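Local coordinates for trichothecene 15-O-acetyltransferase TRI3 (Fusarium sporotrichioides, PDB 3FOT), which acetylates the 15-hydroxyl of trichothecene intermediates such as 15-deacetylcalonectrin, as a coenzyme A-dependent acyltransferase of the BAHD superfamily in the pathway to T-2 toxin, at residues E331-R342 and C357-L368. Sequence-based numbering, arbitrary orientation. Where two conformers were deposited one is given.
Sequences EVFISPTSVDGR and CQTAAVVRIENL
I334 and V362 meet because each turns one methyl branch away from its own backbone N: CG2 of I334 and CG1 of V362 (chi1 -179°) touch obliquely at a tight 3.4 Å. On the same face the CD1 end of I334 runs alongside R364, whose chain bends at chi3 (39°) so that its guanidinium offers one face to V332 CG1 while NH2 bonds in its own plane to E366 OE1, a salt bridge of 3.1 Å. On the opposite face F333 lies beside I365, with CD2 4.0 Å from I365 CD1, and V363 CG1 approaches the ring edge; further along, V339 and T359 pack CG2 to CG2.

Alternation along the antiparallel strands 333-340 and 358-365 sets this layout: hydrogen-bonded pairs such as F333-I365 share one face, non-hydrogen-bonded pairs such as I334-R364 the other. F333, S335, T337 and V339 each exchange two hydrogen bonds with I365, V363, A361 and T359, respectively, and the ladder ends with G341 N giving to C357 O at 2.8 Å. R342 N gives to D340 OD1, closing an Asx turn, and R342 NH1 reaches the same oxygen from the opposite face of the carboxylate plane as a salt bridge of 2.9 Å. C357 CB covers one face of that guanidinium, NH2 gives to the F353 carbonyl, and D190 adds a second carboxylate, which also binds Q358 NE2. A water joins S338 OG to Q358 OE1.

A360 lies beside H414, which binds 15-deacetylcalonectrin, placing the N-terminal part of strand 358-365 next to the substrate site. Y255 of helix 246-264 packs on P336, A360 and V362, whereas helix 306-321 meets F333 and I365 through V315; Y397 of helix 379-401 touches A361 and V363 and bonds T337 OG1, and helix 406-423 carries H414 and Q407 against the C357-A360 end.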
# COMPACT_ATOMS: atom_id res chain seq x y z
N GLU A 331 -5.12 23.00 21.25
CA GLU A 331 -4.70 22.23 20.09
C GLU A 331 -5.57 21.00 19.89
O GLU A 331 -6.00 20.36 20.85
CB GLU A 331 -3.26 21.78 20.22
CG GLU A 331 -2.27 22.89 20.08
CD GLU A 331 -1.84 23.17 18.65
OE1 GLU A 331 -2.24 22.46 17.71
OE2 GLU A 331 -1.05 24.13 18.49
N VAL A 332 -5.83 20.68 18.63
CA VAL A 332 -6.55 19.47 18.30
C VAL A 332 -5.65 18.66 17.39
O VAL A 332 -5.12 19.19 16.42
CB VAL A 332 -7.86 19.78 17.54
CG1 VAL A 332 -8.73 18.53 17.42
CG2 VAL A 332 -8.62 20.88 18.26
N PHE A 333 -5.46 17.39 17.73
CA PHE A 333 -4.78 16.48 16.80
C PHE A 333 -5.76 16.17 15.69
O PHE A 333 -6.83 15.61 15.94
CB PHE A 333 -4.30 15.21 17.50
CG PHE A 333 -3.61 14.27 16.56
CD1 PHE A 333 -2.25 14.43 16.28
CD2 PHE A 333 -4.32 13.26 15.94
CE1 PHE A 333 -1.60 13.56 15.36
CE2 PHE A 333 -3.68 12.40 15.03
CZ PHE A 333 -2.33 12.56 14.76
N ILE A 334 -5.41 16.59 14.49
CA ILE A 334 -6.24 16.39 13.30
C ILE A 334 -5.36 15.70 12.27
O ILE A 334 -4.25 16.14 11.97
CB ILE A 334 -6.77 17.73 12.74
CG1 ILE A 334 -7.65 18.45 13.78
CG2 ILE A 334 -7.58 17.50 11.44
CD1 ILE A 334 -8.02 19.86 13.40
N SER A 335 -5.87 14.60 11.73
CA SER A 335 -5.12 13.83 10.75
C SER A 335 -6.06 13.36 9.65
O SER A 335 -6.95 12.53 9.90
CB SER A 335 -4.45 12.62 11.41
OG SER A 335 -3.68 11.92 10.44
N PRO A 336 -5.85 13.88 8.42
CA PRO A 336 -6.60 13.43 7.25
C PRO A 336 -5.99 12.11 6.85
O PRO A 336 -4.82 12.09 6.43
CB PRO A 336 -6.29 14.51 6.20
CG PRO A 336 -5.52 15.60 6.91
CD PRO A 336 -4.87 14.92 8.07
N THR A 337 -6.73 11.03 7.04
CA THR A 337 -6.22 9.69 6.74
C THR A 337 -6.87 9.15 5.46
O THR A 337 -7.80 9.76 4.92
CB THR A 337 -6.47 8.69 7.90
OG1 THR A 337 -7.87 8.62 8.19
CG2 THR A 337 -5.74 9.11 9.17
N SER A 338 -6.37 8.03 4.95
CA SER A 338 -7.03 7.40 3.80
C SER A 338 -7.62 6.06 4.26
O SER A 338 -7.14 5.47 5.22
CB SER A 338 -6.05 7.22 2.65
OG SER A 338 -4.97 6.44 3.10
N VAL A 339 -8.67 5.62 3.59
CA VAL A 339 -9.30 4.34 3.92
C VAL A 339 -9.70 3.61 2.64
O VAL A 339 -9.93 4.23 1.60
CB VAL A 339 -10.53 4.47 4.86
CG1 VAL A 339 -10.20 5.25 6.17
CG2 VAL A 339 -11.67 5.14 4.18
N ASP A 340 -9.76 2.28 2.75
CA ASP A 340 -10.16 1.43 1.66
C ASP A 340 -11.63 1.74 1.35
O ASP A 340 -12.46 1.71 2.27
CB ASP A 340 -9.98 -0.04 2.09
CG ASP A 340 -10.57 -1.03 1.10
OD1 ASP A 340 -10.85 -0.66 -0.05
OD2 ASP A 340 -10.74 -2.20 1.49
N GLY A 341 -11.93 2.02 0.08
CA GLY A 341 -13.27 2.45 -0.34
C GLY A 341 -14.15 1.34 -0.90
O GLY A 341 -15.28 1.59 -1.35
N ARG A 342 -13.66 0.11 -0.85
CA ARG A 342 -14.34 -0.98 -1.54
C ARG A 342 -15.76 -1.26 -1.06
O ARG A 342 -16.59 -1.70 -1.86
CB ARG A 342 -13.49 -2.25 -1.47
CG ARG A 342 -12.40 -2.22 -2.51
CD ARG A 342 -11.33 -3.29 -2.22
NE ARG A 342 -10.29 -3.25 -3.24
CZ ARG A 342 -9.30 -2.35 -3.28
NH1 ARG A 342 -9.19 -1.41 -2.35
NH2 ARG A 342 -8.40 -2.42 -4.25
N CYS A 357 -8.72 2.16 -4.92
CA CYS A 357 -10.08 2.39 -4.46
C CYS A 357 -9.97 2.90 -3.03
O CYS A 357 -10.08 2.13 -2.07
CB CYS A 357 -10.96 1.14 -4.56
SG CYS A 357 -12.69 1.58 -4.10
N GLN A 358 -9.69 4.19 -2.92
CA GLN A 358 -9.38 4.82 -1.63
C GLN A 358 -10.26 6.02 -1.40
O GLN A 358 -10.68 6.69 -2.34
CB GLN A 358 -7.92 5.27 -1.57
CG GLN A 358 -6.94 4.09 -1.68
CD GLN A 358 -6.84 3.34 -0.37
OE1 GLN A 358 -6.55 3.95 0.67
NE2 GLN A 358 -7.09 2.02 -0.40
N THR A 359 -10.53 6.27 -0.13
CA THR A 359 -11.19 7.52 0.22
C THR A 359 -10.56 8.07 1.48
O THR A 359 -9.43 7.67 1.81
CB THR A 359 -12.75 7.39 0.25
OG1 THR A 359 -13.32 8.68 0.51
CG2 THR A 359 -13.22 6.41 1.27
N ALA A 360 -11.26 8.98 2.16
CA ALA A 360 -10.64 9.86 3.14
C ALA A 360 -11.52 9.96 4.38
O ALA A 360 -12.74 9.78 4.29
CB ALA A 360 -10.46 11.24 2.52
N ALA A 361 -10.89 10.18 5.54
CA ALA A 361 -11.59 10.49 6.79
C ALA A 361 -10.69 11.44 7.57
O ALA A 361 -9.52 11.59 7.23
CB ALA A 361 -11.88 9.22 7.62
N VAL A 362 -11.23 12.08 8.60
CA VAL A 362 -10.40 12.96 9.40
C VAL A 362 -10.48 12.48 10.84
O VAL A 362 -11.55 12.46 11.45
CB VAL A 362 -10.81 14.47 9.30
CG1 VAL A 362 -9.90 15.32 10.15
CG2 VAL A 362 -10.77 14.95 7.85
N VAL A 363 -9.34 12.03 11.35
CA VAL A 363 -9.20 11.69 12.77
C VAL A 363 -9.03 12.99 13.58
O VAL A 363 -8.21 13.84 13.22
CB VAL A 363 -7.99 10.76 12.98
CG1 VAL A 363 -7.70 10.51 14.48
CG2 VAL A 363 -8.24 9.46 12.27
N ARG A 364 -9.78 13.11 14.67
CA ARG A 364 -9.70 14.27 15.55
C ARG A 364 -9.63 13.83 16.99
O ARG A 364 -10.45 13.03 17.44
CB ARG A 364 -10.93 15.16 15.36
CG ARG A 364 -11.04 15.82 14.02
CD ARG A 364 -12.34 16.64 13.95
NE ARG A 364 -12.63 17.32 15.22
CZ ARG A 364 -12.27 18.56 15.52
NH1 ARG A 364 -11.61 19.32 14.65
NH2 ARG A 364 -12.58 19.06 16.71
N ILE A 365 -8.64 14.35 17.71
CA ILE A 365 -8.54 14.10 19.15
C ILE A 365 -8.34 15.46 19.83
O ILE A 365 -7.35 16.13 19.58
CB ILE A 365 -7.38 13.13 19.52
CG1 ILE A 365 -7.50 11.78 18.77
CG2 ILE A 365 -7.31 12.94 21.06
CD1 ILE A 365 -6.21 10.99 18.69
N GLU A 366 -9.32 15.86 20.65
CA GLU A 366 -9.23 17.08 21.42
C GLU A 366 -8.77 16.74 22.83
O GLU A 366 -8.63 15.56 23.18
CB GLU A 366 -10.59 17.80 21.50
CG GLU A 366 -11.31 18.04 20.18
CD GLU A 366 -12.73 18.54 20.41
OE1 GLU A 366 -13.60 18.28 19.57
OE2 GLU A 366 -12.97 19.20 21.45
N ASN A 367 -8.54 17.78 23.64
CA ASN A 367 -8.08 17.67 25.03
C ASN A 367 -6.84 16.81 25.17
O ASN A 367 -6.77 15.82 25.93
CB ASN A 367 -9.19 17.28 26.00
CG ASN A 367 -8.88 17.71 27.44
OD1 ASN A 367 -7.83 18.30 27.72
ND2 ASN A 367 -9.80 17.42 28.35
N LEU A 368 -5.82 17.23 24.44
CA LEU A 368 -4.57 16.50 24.42
C LEU A 368 -3.89 16.47 25.79
O LEU A 368 -3.23 15.48 26.13
CB LEU A 368 -3.64 17.06 23.33
CG LEU A 368 -4.19 16.94 21.90
CD1 LEU A 368 -3.23 17.57 20.87
CD2 LEU A 368 -4.46 15.49 21.55
O HOH W 1 -8.51 20.50 22.15
O HOH W 2 -5.47 20.15 23.57
O HOH W 3 -4.95 3.57 2.94